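Local coordinates for protein 16S rRNA (adenine(1408)-N(1))-methyltransferase (Catenulispora acidiphila, PDB 4X1O) that probably methylates N1 of adenine 1408 in 16S ribosomal RNA with S-adenosyl-L-methionine as methyl donor, a modification linked to aminoglycoside resistance, at residues E159-T164 and V232-A237. Residues are numbered along the deposited sequence; the frame is centred on the assembly and turned at random.
Sequences EISIGT and VLHLRA
His234 leans its imidazole toward the neighbouring strand, between the side chains of Ser161 and Glu159: Ser161 OG comes to the ring edge, near the ring plane, 3.1 Å from His234 CD2, while Glu159 CB stands 4.0 Å from His234 NE2. With CG anti to the backbone N (chi1 -168°), the ring is carried over toward 159-163. Glu159 runs alongside it, pointing the same way, its carboxylate turned 43° from the imidazole. On this face Val232 continues the row, its CG1 3.7 Å from Ser161 CB. Four backbone hydrogen bonds fix the antiparallel register, two each within the hydrogen-bonded pairs Ile160-Leu235 and Ile162-Leu233; the shortest joins Leu233 N to Ile162 O at 2.7 Å. Strand 229-239 runs antiparallel to both its neighbours, 157-163 and 200-212, in the 3-2-1-4-5-7-6 order of the class I, Rossmann-like methyltransferase fold. The opposite face is apolar: Ile160 and Leu235 lie side by side, CD1 of Ile160 4.2 Å from CD2 of Leu235, and Val137 of helix 131-139 packs on both Ile160 and Ile162. Beyond the strand end, Thr164 sets CG2 4.0 Å from Leu233 N, while its OG1 hydrogen-bonds to Thr231 O.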
loop_
_atom_site.group_PDB
_atom_site.type_symbol
_atom_site.label_atom_id
_atom_site.label_comp_id
_atom_site.label_asym_id
_atom_site.label_seq_id
_atom_site.Cartn_x
_atom_site.Cartn_y
_atom_site.Cartn_z
ATOM N N GLU A 159 -0.583 7.061 -3.848
ATOM C CA GLU A 159 -1.632 6.616 -4.764
ATOM C C GLU A 159 -2.535 5.704 -3.967
ATOM O O GLU A 159 -2.064 4.729 -3.391
ATOM C CB GLU A 159 -1.068 5.879 -5.976
ATOM C CG GLU A 159 -0.416 6.779 -7.009
ATOM C CD GLU A 159 1.067 6.522 -7.133
ATOM O OE1 GLU A 159 1.606 5.772 -6.291
ATOM O OE2 GLU A 159 1.692 7.061 -8.073
ATOM N N ILE A 160 -3.820 6.039 -3.896
ATOM C CA ILE A 160 -4.780 5.208 -3.184
ATOM C C ILE A 160 -5.760 4.670 -4.206
ATOM O O ILE A 160 -6.242 5.420 -5.055
ATOM C CB ILE A 160 -5.531 5.989 -2.099
ATOM C CG1 ILE A 160 -4.564 6.526 -1.046
ATOM C CG2 ILE A 160 -6.601 5.121 -1.443
ATOM C CD1 ILE A 160 -5.236 7.522 -0.105
ATOM N N SER A 161 -6.036 3.373 -4.142
ATOM C CA SER A 161 -6.948 2.746 -5.094
ATOM C C SER A 161 -7.958 1.942 -4.318
ATOM O O SER A 161 -7.610 0.951 -3.659
ATOM C CB SER A 161 -6.200 1.842 -6.086
ATOM O OG SER A 161 -5.461 2.598 -7.032
ATOM N N ILE A 162 -9.212 2.369 -4.370
ATOM C CA ILE A 162 -10.264 1.675 -3.634
ATOM C C ILE A 162 -11.315 1.155 -4.609
ATOM O O ILE A 162 -11.887 1.920 -5.371
ATOM C CB ILE A 162 -10.926 2.613 -2.594
ATOM C CG1 ILE A 162 -9.898 3.103 -1.564
ATOM C CG2 ILE A 162 -12.092 1.916 -1.887
ATOM C CD1 ILE A 162 -10.388 4.267 -0.741
ATOM N N GLY A 163 -11.570 -0.148 -4.599
ATOM C CA GLY A 163 -12.639 -0.683 -5.430
ATOM C C GLY A 163 -13.996 -0.269 -4.891
ATOM O O GLY A 163 -14.262 -0.397 -3.705
ATOM N N THR A 164 -14.867 0.230 -5.763
ATOM C CA THR A 164 -16.133 0.787 -5.301
ATOM C C THR A 164 -17.191 -0.274 -5.027
ATOM O O THR A 164 -18.252 0.030 -4.474
ATOM C CB THR A 164 -16.701 1.784 -6.318
ATOM O OG1 THR A 164 -16.893 1.112 -7.563
ATOM C CG2 THR A 164 -15.736 2.948 -6.514
ATOM N N VAL A 232 -12.582 1.679 -9.857
ATOM C CA VAL A 232 -11.703 2.051 -8.769
ATOM C C VAL A 232 -11.769 3.538 -8.513
ATOM O O VAL A 232 -11.710 4.323 -9.451
ATOM C CB VAL A 232 -10.252 1.626 -9.083
ATOM C CG1 VAL A 232 -9.258 2.236 -8.085
ATOM C CG2 VAL A 232 -10.167 0.115 -9.094
ATOM N N LEU A 233 -11.896 3.915 -7.244
ATOM C CA LEU A 233 -11.714 5.307 -6.851
ATOM C C LEU A 233 -10.227 5.517 -6.652
ATOM O O LEU A 233 -9.597 4.845 -5.836
ATOM C CB LEU A 233 -12.487 5.634 -5.580
ATOM C CG LEU A 233 -12.293 7.030 -4.996
ATOM C CD1 LEU A 233 -12.817 8.092 -5.941
ATOM C CD2 LEU A 233 -12.973 7.128 -3.635
ATOM N N HIS A 234 -9.662 6.425 -7.435
ATOM C CA HIS A 234 -8.233 6.638 -7.407
ATOM C C HIS A 234 -7.922 8.025 -6.903
ATOM O O HIS A 234 -8.447 9.006 -7.426
ATOM C CB HIS A 234 -7.638 6.436 -8.802
ATOM C CG HIS A 234 -6.146 6.357 -8.810
ATOM N ND1 HIS A 234 -5.344 7.456 -9.036
ATOM C CD2 HIS A 234 -5.308 5.315 -8.599
ATOM C CE1 HIS A 234 -4.077 7.091 -8.972
ATOM N NE2 HIS A 234 -4.025 5.798 -8.708
ATOM N N LEU A 235 -7.080 8.104 -5.883
ATOM C CA LEU A 235 -6.653 9.381 -5.345
ATOM C C LEU A 235 -5.152 9.467 -5.446
ATOM O O LEU A 235 -4.461 8.523 -5.083
ATOM C CB LEU A 235 -7.083 9.539 -3.889
ATOM C CG LEU A 235 -6.792 10.874 -3.193
ATOM C CD1 LEU A 235 -7.881 11.150 -2.174
ATOM C CD2 LEU A 235 -5.416 10.894 -2.519
ATOM N N ARG A 236 -4.658 10.595 -5.934
ATOM C CA ARG A 236 -3.224 10.841 -5.937
ATOM C C ARG A 236 -2.931 12.099 -5.144
ATOM O O ARG A 236 -3.651 13.099 -5.260
ATOM C CB ARG A 236 -2.698 10.975 -7.370
ATOM C CG ARG A 236 -1.172 11.111 -7.445
ATOM C CD ARG A 236 -0.650 11.150 -8.886
ATOM N NE ARG A 236 -0.892 12.434 -9.538
ATOM C CZ ARG A 236 -1.781 12.626 -10.508
ATOM N NH1 ARG A 236 -2.514 11.610 -10.943
ATOM N NH2 ARG A 236 -1.937 13.830 -11.045
ATOM N N ALA A 237 -1.883 12.042 -4.337
ATOM C CA ALA A 237 -1.435 13.175 -3.541
ATOM C C ALA A 237 0.084 13.228 -3.550
ATOM O O ALA A 237 0.752 12.294 -4.010
ATOM C CB ALA A 237 -1.953 13.072 -2.110
#